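Local coordinates for protein Xaa-Pro Dipeptidase (Alteromonas macleodii, PDB 2QS8) that probably acts as a metal-dependent carboxypeptidase of the amidohydrolase superfamily, cleaving Xaa-Pro or related dipeptides in a TIM-barrel active site, at residues I54-M66 / L380-E392. Sequence-based numbering, arbitrary orientation.
Sequences IDLRDHTVLPGLM and LADLIAVKGNPIE
Strands 60-63 and 383-386 pair antiparallel in the small beta domain that many amidohydrolases carry beside their TIM barrel, joining chain that enters the barrel to chain that returns from it. Thr60 and Val386 form one hydrogen-bonded pair; in the other, Leu62 and Ile384 exchange two bonds, with Ile384 N to Leu62 O at 2.9 Å and nearly straight (174°). Beyond Pro63, Gly64 N reaches Asp382 O from above the carbonyl plane, while the Asp382 carboxylate turns to Arg136 and the backbone N of Asp406. Thr60 OG1 donates to Gly388 O at 2.7 Å, and Thr60 CG2 ends against Pro390 CD at 3.8 Å. On the same face, Ile384 CG1 sits between its own backbone N and carbonyl carbon (chi1 65°); from there Ile384 CD1 reaches Leu65 CG at 3.6 Å, the two side chains crossing at about a right angle, and Ile384 CG1 lies against Leu62 CB. Across the sheet, Ala385 CB is met by Leu56 CD1 at 3.8 Å and by Val61 CG2. At the solvent end, the Lys387 chain, extended beyond CG, and the His59 side chain cross obliquely, Lys387 CG lying 3.3 Å from His59 CE1. With an alanine in place of His59, the Lys387 methylenes would probably lose their ring partner and be freer to swing. Strand 60-67 continues past Gly64 toward His69 and His71, which bind the magnesium ion, the HxH arrangement characteristic of the first barrel strand in the amidohydrolase superfamily.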
loop_
_atom_site.group_PDB
_atom_site.type_symbol
_atom_site.label_atom_id
_atom_site.label_comp_id
_atom_site.label_asym_id
_atom_site.label_seq_id
_atom_site.Cartn_x
_atom_site.Cartn_y
_atom_site.Cartn_z
ATOM N N ILE A 54 48.411 23.871 29.285
ATOM C CA ILE A 54 47.713 24.839 28.455
ATOM C C ILE A 54 47.345 26.016 29.347
ATOM O O ILE A 54 46.441 25.924 30.183
ATOM C CB ILE A 54 46.435 24.237 27.824
ATOM C CG1 ILE A 54 46.816 23.110 26.855
ATOM C CG2 ILE A 54 45.662 25.316 27.074
ATOM C CD1 ILE A 54 45.625 22.344 26.294
ATOM N N ASP A 55 48.058 27.118 29.161
ATOM C CA ASP A 55 47.853 28.318 29.958
ATOM C C ASP A 55 46.758 29.223 29.412
ATOM O O ASP A 55 46.971 29.947 28.448
ATOM C CB ASP A 55 49.179 29.082 30.055
ATOM C CG ASP A 55 49.047 30.396 30.794
ATOM O OD1 ASP A 55 48.012 30.619 31.458
ATOM O OD2 ASP A 55 49.989 31.207 30.711
ATOM N N LEU A 56 45.593 29.188 30.049
ATOM C CA LEU A 56 44.463 29.997 29.613
ATOM C C LEU A 56 43.983 30.918 30.733
ATOM O O LEU A 56 42.787 31.212 30.845
ATOM C CB LEU A 56 43.314 29.084 29.161
ATOM C CG LEU A 56 43.606 27.997 28.118
ATOM C CD1 LEU A 56 42.325 27.227 27.827
ATOM C CD2 LEU A 56 44.154 28.614 26.837
ATOM N N ARG A 57 44.922 31.373 31.557
ATOM C CA ARG A 57 44.596 32.254 32.674
ATOM C C ARG A 57 43.932 33.539 32.193
ATOM O O ARG A 57 43.171 34.165 32.926
ATOM C CB ARG A 57 45.864 32.580 33.476
ATOM C CG ARG A 57 46.507 31.368 34.149
ATOM C CD ARG A 57 47.848 31.721 34.774
ATOM N NE ARG A 57 48.876 31.957 33.764
ATOM C CZ ARG A 57 49.863 32.840 33.886
ATOM N NH1 ARG A 57 49.962 33.586 34.982
ATOM N NH2 ARG A 57 50.749 32.984 32.908
ATOM N N ASP A 58 44.204 33.918 30.951
ATOM C CA ASP A 58 43.633 35.133 30.381
ATOM C C ASP A 58 42.394 34.841 29.526
ATOM O O ASP A 58 41.901 35.713 28.814
ATOM C CB ASP A 58 44.701 35.857 29.554
ATOM C CG ASP A 58 45.244 35.005 28.414
ATOM O OD1 ASP A 58 45.440 33.782 28.606
ATOM O OD2 ASP A 58 45.489 35.557 27.322
ATOM N N HIS A 59 41.887 33.614 29.622
ATOM C CA HIS A 59 40.716 33.182 28.860
ATOM C C HIS A 59 39.577 32.685 29.745
ATOM O O HIS A 59 39.759 32.399 30.928
ATOM C CB HIS A 59 41.086 32.038 27.925
ATOM C CG HIS A 59 42.033 32.419 26.833
ATOM N ND1 HIS A 59 41.612 32.715 25.555
ATOM C CD2 HIS A 59 43.382 32.521 26.821
ATOM C CE1 HIS A 59 42.663 32.980 24.799
ATOM N NE2 HIS A 59 43.750 32.869 25.543
ATOM N N THR A 60 38.395 32.592 29.143
ATOM C CA THR A 60 37.223 32.064 29.810
ATOM C C THR A 60 36.999 30.732 29.103
ATOM O O THR A 60 36.876 30.686 27.879
ATOM C CB THR A 60 35.986 32.952 29.612
ATOM O OG1 THR A 60 36.175 34.204 30.289
ATOM C CG2 THR A 60 34.737 32.256 30.153
ATOM N N VAL A 61 36.988 29.650 29.874
ATOM C CA VAL A 61 36.794 28.316 29.330
ATOM C C VAL A 61 35.329 27.904 29.458
ATOM O O VAL A 61 34.658 28.238 30.444
ATOM C CB VAL A 61 37.691 27.282 30.069
ATOM C CG1 VAL A 61 37.376 25.873 29.590
ATOM C CG2 VAL A 61 39.163 27.606 29.830
ATOM N N LEU A 62 34.830 27.203 28.444
ATOM C CA LEU A 62 33.453 26.722 28.450
ATOM C C LEU A 62 33.445 25.303 27.887
ATOM O O LEU A 62 34.428 24.848 27.299
ATOM C CB LEU A 62 32.550 27.605 27.576
ATOM C CG LEU A 62 32.630 29.133 27.673
ATOM C CD1 LEU A 62 33.729 29.638 26.756
ATOM C CD2 LEU A 62 31.305 29.756 27.275
ATOM N N PRO A 63 32.350 24.565 28.095
ATOM C CA PRO A 63 32.377 23.220 27.526
ATOM C C PRO A 63 32.095 23.374 26.029
ATOM O O PRO A 63 31.624 24.428 25.603
ATOM C CB PRO A 63 31.268 22.493 28.288
ATOM C CG PRO A 63 30.322 23.577 28.664
ATOM C CD PRO A 63 31.198 24.757 28.990
ATOM N N GLY A 64 32.411 22.356 25.235
ATOM C CA GLY A 64 32.166 22.438 23.807
ATOM C C GLY A 64 30.730 22.815 23.498
ATOM O O GLY A 64 29.808 22.284 24.102
ATOM N N LEU A 65 30.530 23.734 22.562
ATOM C CA LEU A 65 29.182 24.164 22.202
ATOM C C LEU A 65 28.479 23.199 21.228
ATOM O O LEU A 65 29.132 22.490 20.464
ATOM C CB LEU A 65 29.246 25.574 21.602
ATOM C CG LEU A 65 29.877 26.620 22.538
ATOM C CD1 LEU A 65 30.031 27.942 21.796
ATOM C CD2 LEU A 65 29.019 26.793 23.782
HETATM N N MSE A 66 27.151 23.190 21.269
HETATM C CA MSE A 66 26.357 22.321 20.407
HETATM C C MSE A 66 25.281 23.052 19.598
HETATM O O MSE A 66 24.626 23.959 20.104
HETATM C CB MSE A 66 25.690 21.243 21.254
HETATM C CG MSE A 66 26.661 20.315 21.912
HETATM SE SE MSE A 66 25.742 18.815 22.799
HETATM C CE MSE A 66 26.998 18.465 24.261
ATOM N N LEU A 380 33.558 13.576 28.924
ATOM C CA LEU A 380 34.514 13.669 27.826
ATOM C C LEU A 380 35.118 15.068 27.753
ATOM O O LEU A 380 34.439 16.074 28.007
ATOM C CB LEU A 380 33.835 13.308 26.498
ATOM C CG LEU A 380 33.361 11.850 26.347
ATOM C CD1 LEU A 380 32.585 11.672 25.037
ATOM C CD2 LEU A 380 34.561 10.915 26.369
ATOM N N ALA A 381 36.398 15.123 27.401
ATOM C CA ALA A 381 37.136 16.376 27.309
ATOM C C ALA A 381 36.887 17.201 26.045
ATOM O O ALA A 381 37.705 17.219 25.122
ATOM C CB ALA A 381 38.636 16.106 27.468
ATOM N N ASP A 382 35.741 17.875 26.018
ATOM C CA ASP A 382 35.363 18.751 24.919
ATOM C C ASP A 382 35.300 20.147 25.537
ATOM O O ASP A 382 34.361 20.467 26.270
ATOM C CB ASP A 382 33.988 18.356 24.362
ATOM C CG ASP A 382 34.066 17.241 23.328
ATOM O OD1 ASP A 382 35.088 16.519 23.291
ATOM O OD2 ASP A 382 33.093 17.082 22.555
ATOM N N LEU A 383 36.307 20.968 25.254
ATOM C CA LEU A 383 36.362 22.312 25.819
ATOM C C LEU A 383 36.779 23.394 24.832
ATOM O O LEU A 383 37.518 23.147 23.878
ATOM C CB LEU A 383 37.336 22.359 27.006
ATOM C CG LEU A 383 37.277 21.292 28.101
ATOM C CD1 LEU A 383 38.009 20.045 27.626
ATOM C CD2 LEU A 383 37.924 21.833 29.381
ATOM N N ILE A 384 36.307 24.606 25.084
ATOM C CA ILE A 384 36.658 25.738 24.251
ATOM C C ILE A 384 37.052 26.887 25.172
ATOM O O ILE A 384 36.782 26.852 26.377
ATOM C CB ILE A 384 35.473 26.200 23.367
ATOM C CG1 ILE A 384 34.338 26.721 24.250
ATOM C CG2 ILE A 384 34.988 25.045 22.501
ATOM C CD1 ILE A 384 33.260 27.477 23.485
ATOM N N ALA A 385 37.696 27.902 24.607
ATOM C CA ALA A 385 38.119 29.057 25.381
ATOM C C ALA A 385 37.987 30.296 24.513
ATOM O O ALA A 385 38.017 30.202 23.293
ATOM C CB ALA A 385 39.546 28.882 25.837
ATOM N N VAL A 386 37.835 31.455 25.144
ATOM C CA VAL A 386 37.690 32.708 24.415
ATOM C C VAL A 386 38.179 33.839 25.301
ATOM O O VAL A 386 38.101 33.738 26.524
ATOM C CB VAL A 386 36.207 32.964 24.054
ATOM C CG1 VAL A 386 35.362 33.025 25.317
ATOM C CG2 VAL A 386 36.074 34.247 23.266
ATOM N N LYS A 387 38.698 34.901 24.690
ATOM C CA LYS A 387 39.170 36.057 25.441
ATOM C C LYS A 387 37.971 36.956 25.700
ATOM O O LYS A 387 37.321 37.428 24.768
ATOM C CB LYS A 387 40.224 36.826 24.647
ATOM C CG LYS A 387 41.546 36.099 24.489
ATOM C CD LYS A 387 42.514 36.923 23.652
ATOM C CE LYS A 387 43.805 36.170 23.374
ATOM N NZ LYS A 387 44.724 36.943 22.478
ATOM N N GLY A 388 37.663 37.180 26.970
ATOM C CA GLY A 388 36.533 38.023 27.303
ATOM C C GLY A 388 35.515 37.288 28.143
ATOM O O GLY A 388 35.642 36.090 28.372
ATOM N N ASN A 389 34.502 38.010 28.601
ATOM C CA ASN A 389 33.455 37.432 29.434
ATOM C C ASN A 389 32.157 37.301 28.642
ATOM O O ASN A 389 31.484 38.293 28.376
ATOM C CB ASN A 389 33.210 38.315 30.659
ATOM C CG ASN A 389 32.398 37.609 31.729
ATOM O OD1 ASN A 389 31.451 36.872 31.427
ATOM N ND2 ASN A 389 32.756 37.840 32.992
ATOM N N PRO A 390 31.793 36.069 28.254
ATOM C CA PRO A 390 30.569 35.815 27.488
ATOM C C PRO A 390 29.296 36.283 28.189
ATOM O O PRO A 390 28.322 36.652 27.531
ATOM C CB PRO A 390 30.595 34.300 27.301
ATOM C CG PRO A 390 32.056 33.994 27.273
ATOM C CD PRO A 390 32.583 34.834 28.397
ATOM N N ILE A 391 29.305 36.266 29.520
ATOM C CA ILE A 391 28.140 36.682 30.300
ATOM C C ILE A 391 27.840 38.181 30.175
ATOM O O ILE A 391 26.684 38.601 30.295
ATOM C CB ILE A 391 28.326 36.338 31.795
ATOM C CG1 ILE A 391 28.647 34.847 31.950
ATOM C CG2 ILE A 391 27.062 36.693 32.576
ATOM C CD1 ILE A 391 27.599 33.922 31.382
ATOM N N GLU A 392 28.874 38.985 29.925
ATOM C CA GLU A 392 28.702 40.428 29.798
ATOM C C GLU A 392 28.461 40.879 28.357
ATOM O O GLU A 392 27.870 41.929 28.109
ATOM C CB GLU A 392 29.925 41.160 30.355
ATOM C CG GLU A 392 30.298 40.764 31.779
ATOM C CD GLU A 392 31.344 41.687 32.391
ATOM O OE1 GLU A 392 32.316 42.044 31.685
ATOM O OE2 GLU A 392 31.196 42.048 33.582
#